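Local coordinates for Rod shape determining protein RodA (Thermus thermophilus, PDB 6BAR) that probably polymerises peptidoglycan from lipid-linked disaccharide-peptide precursors in the membrane, driving the cell-wall elongation that gives the bacterium its rod shape, at residues A[66-80]-A[106-120]. Sequence-based numbering, arbitrary orientation.
Sequences FGLAYPLYGASLLLL and PLELAKLGLLLALAK
K120 drops as a knob into the hole formed by F66, G67, A69 and Y70. With CG anti to the backbone N (chi1 -178°) and the chain extended beyond it, the side chain runs past F66. Its NZ donates a weak bond to F66 O at 3.5 Å. The same NZ lies off-centre over the Y70 ring, a cation-pi contact 4.8 Å from the centroid. On the F66 ring, L116 CD2 packs over one face, 4.1 Å from the centroid, while A119 CB and K120 CB meet its edge. Were F66 an alanine, L116 CD2 and A119 CB would probably lose the ring they pack on, opening a gap at this end of the pair. Midway, G113 CA comes 4.2 Å from Y73 CA, with no side chain on the glycine to hold the backbones apart. S76 sets its CB 3.5 Å from A110 CA, its hydroxyl turned back to its own helix's carbonyls. Y73 lies alongside L114, CE1 to CD1 3.5 Å, and its hydroxyl is anchored on L139 O of helix 131-148. Farther along, L80 CD2 rests on P106 CB at 3.6 Å. Beyond this shell, helix 294-319 backs F66 and L116, and helix 153-170 backs L114. The result is an antiparallel pair inclined at 145°, the axes of 69-80 and 106-120 approaching to 7.8 Å through small residues, an arrangement characteristic of close-packed transmembrane helices, here within the SEDS helical bundle.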
# COMPACT_ATOMS: atom_id res chain seq x y z
N PHE A 66 -2.27 -5.41 -17.33
CA PHE A 66 -2.87 -6.68 -16.94
C PHE A 66 -2.31 -7.87 -17.71
O PHE A 66 -2.52 -9.01 -17.29
CB PHE A 66 -4.39 -6.63 -17.08
CG PHE A 66 -5.09 -6.10 -15.87
CD1 PHE A 66 -5.10 -4.74 -15.61
CD2 PHE A 66 -5.73 -6.95 -14.98
CE1 PHE A 66 -5.75 -4.23 -14.50
CE2 PHE A 66 -6.38 -6.45 -13.86
CZ PHE A 66 -6.39 -5.09 -13.62
N GLY A 67 -1.60 -7.63 -18.82
CA GLY A 67 -0.82 -8.71 -19.41
C GLY A 67 0.35 -9.13 -18.55
O GLY A 67 0.76 -10.29 -18.60
N LEU A 68 0.88 -8.20 -17.76
CA LEU A 68 1.96 -8.45 -16.81
C LEU A 68 1.48 -8.93 -15.45
O LEU A 68 2.27 -8.96 -14.50
CB LEU A 68 2.78 -7.18 -16.60
CG LEU A 68 3.57 -6.74 -17.82
CD1 LEU A 68 4.23 -5.41 -17.56
CD2 LEU A 68 4.58 -7.81 -18.14
N ALA A 69 0.20 -9.30 -15.33
CA ALA A 69 -0.34 -9.65 -14.02
C ALA A 69 0.35 -10.88 -13.44
O ALA A 69 0.68 -10.91 -12.25
CB ALA A 69 -1.85 -9.88 -14.12
N TYR A 70 0.58 -11.88 -14.27
CA TYR A 70 1.16 -13.14 -13.82
C TYR A 70 2.69 -13.07 -13.76
O TYR A 70 3.28 -13.57 -12.79
CB TYR A 70 0.68 -14.29 -14.72
CG TYR A 70 -0.81 -14.57 -14.63
CD1 TYR A 70 -1.55 -14.19 -13.51
CD2 TYR A 70 -1.48 -15.23 -15.66
CE1 TYR A 70 -2.92 -14.45 -13.42
CE2 TYR A 70 -2.84 -15.50 -15.57
CZ TYR A 70 -3.56 -15.11 -14.45
OH TYR A 70 -4.90 -15.37 -14.36
N PRO A 71 3.38 -12.47 -14.75
CA PRO A 71 4.84 -12.31 -14.60
C PRO A 71 5.25 -11.48 -13.40
O PRO A 71 6.22 -11.83 -12.72
CB PRO A 71 5.26 -11.65 -15.93
CG PRO A 71 4.23 -12.06 -16.89
CD PRO A 71 2.94 -12.09 -16.11
N LEU A 72 4.54 -10.38 -13.11
CA LEU A 72 4.92 -9.60 -11.94
C LEU A 72 4.71 -10.39 -10.65
O LEU A 72 5.53 -10.29 -9.73
CB LEU A 72 4.15 -8.27 -11.91
CG LEU A 72 4.50 -7.30 -13.04
CD1 LEU A 72 3.79 -5.97 -12.87
CD2 LEU A 72 6.01 -7.10 -13.17
N TYR A 73 3.66 -11.21 -10.59
CA TYR A 73 3.42 -12.05 -9.42
C TYR A 73 4.55 -13.07 -9.23
O TYR A 73 5.05 -13.26 -8.12
CB TYR A 73 2.07 -12.75 -9.55
CG TYR A 73 1.81 -13.82 -8.51
CD1 TYR A 73 1.33 -13.49 -7.25
CD2 TYR A 73 2.02 -15.17 -8.80
CE1 TYR A 73 1.07 -14.47 -6.31
CE2 TYR A 73 1.77 -16.15 -7.87
CZ TYR A 73 1.29 -15.79 -6.62
OH TYR A 73 1.04 -16.76 -5.68
N GLY A 74 4.93 -13.74 -10.32
CA GLY A 74 6.05 -14.67 -10.22
C GLY A 74 7.34 -14.00 -9.79
O GLY A 74 8.10 -14.56 -9.00
N ALA A 75 7.61 -12.80 -10.32
CA ALA A 75 8.85 -12.10 -9.98
C ALA A 75 8.85 -11.64 -8.53
O ALA A 75 9.89 -11.64 -7.86
CB ALA A 75 9.06 -10.92 -10.92
N SER A 76 7.68 -11.26 -8.00
CA SER A 76 7.62 -10.92 -6.59
C SER A 76 7.77 -12.16 -5.72
O SER A 76 8.38 -12.09 -4.65
CB SER A 76 6.32 -10.19 -6.28
OG SER A 76 5.18 -10.91 -6.72
N LEU A 77 7.25 -13.30 -6.17
CA LEU A 77 7.47 -14.54 -5.42
C LEU A 77 8.96 -14.90 -5.37
O LEU A 77 9.51 -15.18 -4.30
CB LEU A 77 6.66 -15.69 -6.02
CG LEU A 77 5.26 -15.87 -5.45
CD1 LEU A 77 4.59 -17.12 -5.99
CD2 LEU A 77 5.32 -15.91 -3.93
N LEU A 78 9.62 -14.90 -6.53
CA LEU A 78 11.04 -15.23 -6.56
C LEU A 78 11.88 -14.21 -5.80
O LEU A 78 12.90 -14.57 -5.20
CB LEU A 78 11.54 -15.39 -8.00
CG LEU A 78 11.08 -16.66 -8.74
CD1 LEU A 78 12.04 -16.99 -9.89
CD2 LEU A 78 10.94 -17.86 -7.80
N LEU A 79 11.45 -12.94 -5.75
CA LEU A 79 12.18 -11.92 -5.00
C LEU A 79 11.94 -12.02 -3.49
O LEU A 79 12.86 -11.79 -2.70
CB LEU A 79 11.80 -10.53 -5.50
CG LEU A 79 12.82 -9.84 -6.41
CD1 LEU A 79 13.41 -10.84 -7.38
CD2 LEU A 79 12.21 -8.66 -7.16
N LEU A 80 10.71 -12.35 -3.08
CA LEU A 80 10.47 -12.68 -1.68
C LEU A 80 11.32 -13.86 -1.24
O LEU A 80 11.87 -13.87 -0.14
CB LEU A 80 8.99 -12.98 -1.45
CG LEU A 80 8.06 -11.78 -1.36
CD1 LEU A 80 6.64 -12.22 -1.08
CD2 LEU A 80 8.55 -10.84 -0.27
N PRO A 106 10.96 -6.34 -1.16
CA PRO A 106 10.08 -7.07 -2.09
C PRO A 106 8.62 -7.08 -1.69
O PRO A 106 7.78 -7.52 -2.49
CB PRO A 106 10.66 -8.50 -2.08
CG PRO A 106 12.01 -8.38 -1.43
CD PRO A 106 11.90 -7.24 -0.47
N LEU A 107 8.29 -6.63 -0.48
CA LEU A 107 6.89 -6.63 -0.04
C LEU A 107 6.01 -5.79 -0.96
O LEU A 107 4.87 -6.16 -1.24
CB LEU A 107 6.80 -6.13 1.40
CG LEU A 107 5.39 -5.87 1.93
CD1 LEU A 107 4.62 -7.16 2.08
CD2 LEU A 107 5.45 -5.10 3.25
N GLU A 108 6.52 -4.65 -1.43
CA GLU A 108 5.70 -3.77 -2.26
C GLU A 108 5.39 -4.42 -3.61
O GLU A 108 4.24 -4.42 -4.08
CB GLU A 108 6.40 -2.43 -2.45
CG GLU A 108 6.84 -1.76 -1.15
CD GLU A 108 5.67 -1.24 -0.32
OE1 GLU A 108 4.56 -1.08 -0.88
OE2 GLU A 108 5.86 -1.00 0.89
N LEU A 109 6.42 -4.97 -4.25
CA LEU A 109 6.23 -5.72 -5.49
C LEU A 109 5.28 -6.88 -5.28
O LEU A 109 4.46 -7.18 -6.16
CB LEU A 109 7.58 -6.22 -6.00
CG LEU A 109 7.58 -6.87 -7.38
CD1 LEU A 109 6.98 -5.92 -8.39
CD2 LEU A 109 8.99 -7.27 -7.78
N ALA A 110 5.35 -7.55 -4.13
CA ALA A 110 4.41 -8.63 -3.84
C ALA A 110 2.98 -8.11 -3.79
O ALA A 110 2.08 -8.70 -4.39
CB ALA A 110 4.78 -9.32 -2.53
N LYS A 111 2.76 -7.01 -3.07
CA LYS A 111 1.41 -6.47 -2.95
C LYS A 111 0.82 -6.16 -4.32
O LYS A 111 -0.28 -6.62 -4.67
CB LYS A 111 1.39 -5.22 -2.06
CG LYS A 111 1.84 -5.47 -0.62
CD LYS A 111 1.33 -4.39 0.34
CE LYS A 111 1.92 -3.03 0.03
NZ LYS A 111 3.38 -2.98 0.31
N LEU A 112 1.57 -5.41 -5.15
CA LEU A 112 1.04 -5.04 -6.46
C LEU A 112 0.86 -6.27 -7.36
O LEU A 112 -0.18 -6.41 -8.02
CB LEU A 112 1.94 -3.99 -7.12
CG LEU A 112 2.06 -2.69 -6.32
CD1 LEU A 112 2.93 -1.63 -7.01
CD2 LEU A 112 0.68 -2.11 -5.97
N GLY A 113 1.85 -7.16 -7.39
CA GLY A 113 1.74 -8.35 -8.21
C GLY A 113 0.58 -9.24 -7.82
O GLY A 113 -0.13 -9.76 -8.68
N LEU A 114 0.36 -9.44 -6.52
CA LEU A 114 -0.76 -10.27 -6.08
C LEU A 114 -2.09 -9.60 -6.39
O LEU A 114 -3.04 -10.28 -6.80
CB LEU A 114 -0.66 -10.59 -4.59
CG LEU A 114 -1.74 -11.55 -4.09
CD1 LEU A 114 -1.73 -12.84 -4.89
CD2 LEU A 114 -1.57 -11.86 -2.61
N LEU A 115 -2.19 -8.28 -6.20
CA LEU A 115 -3.43 -7.59 -6.55
C LEU A 115 -3.75 -7.78 -8.03
O LEU A 115 -4.88 -8.14 -8.38
CB LEU A 115 -3.33 -6.11 -6.18
CG LEU A 115 -3.50 -5.77 -4.70
CD1 LEU A 115 -3.35 -4.27 -4.45
CD2 LEU A 115 -4.85 -6.25 -4.18
N LEU A 116 -2.76 -7.57 -8.90
CA LEU A 116 -2.98 -7.74 -10.34
C LEU A 116 -3.33 -9.19 -10.68
O LEU A 116 -4.28 -9.45 -11.43
CB LEU A 116 -1.75 -7.30 -11.12
CG LEU A 116 -1.59 -5.78 -11.22
CD1 LEU A 116 -0.29 -5.39 -11.92
CD2 LEU A 116 -2.79 -5.20 -11.94
N ALA A 117 -2.56 -10.15 -10.15
CA ALA A 117 -2.79 -11.55 -10.48
C ALA A 117 -4.17 -12.01 -10.04
O ALA A 117 -4.87 -12.70 -10.79
CB ALA A 117 -1.70 -12.42 -9.84
N LEU A 118 -4.58 -11.65 -8.82
CA LEU A 118 -5.88 -12.07 -8.33
C LEU A 118 -7.01 -11.37 -9.08
O LEU A 118 -8.02 -12.00 -9.41
CB LEU A 118 -5.99 -11.82 -6.83
CG LEU A 118 -6.95 -12.74 -6.07
CD1 LEU A 118 -6.60 -14.21 -6.30
CD2 LEU A 118 -6.96 -12.42 -4.59
N ALA A 119 -6.84 -10.08 -9.39
CA ALA A 119 -7.86 -9.38 -10.16
C ALA A 119 -8.05 -10.02 -11.53
O ALA A 119 -9.19 -10.24 -11.96
CB ALA A 119 -7.49 -7.90 -10.31
N LYS A 120 -6.95 -10.34 -12.23
CA LYS A 120 -7.08 -10.93 -13.56
C LYS A 120 -7.64 -12.35 -13.49
O LYS A 120 -8.54 -12.70 -14.26
CB LYS A 120 -5.73 -10.92 -14.29
CG LYS A 120 -5.79 -11.48 -15.72
CD LYS A 120 -4.41 -11.59 -16.36
CE LYS A 120 -4.48 -12.12 -17.80
NZ LYS A 120 -3.14 -12.22 -18.46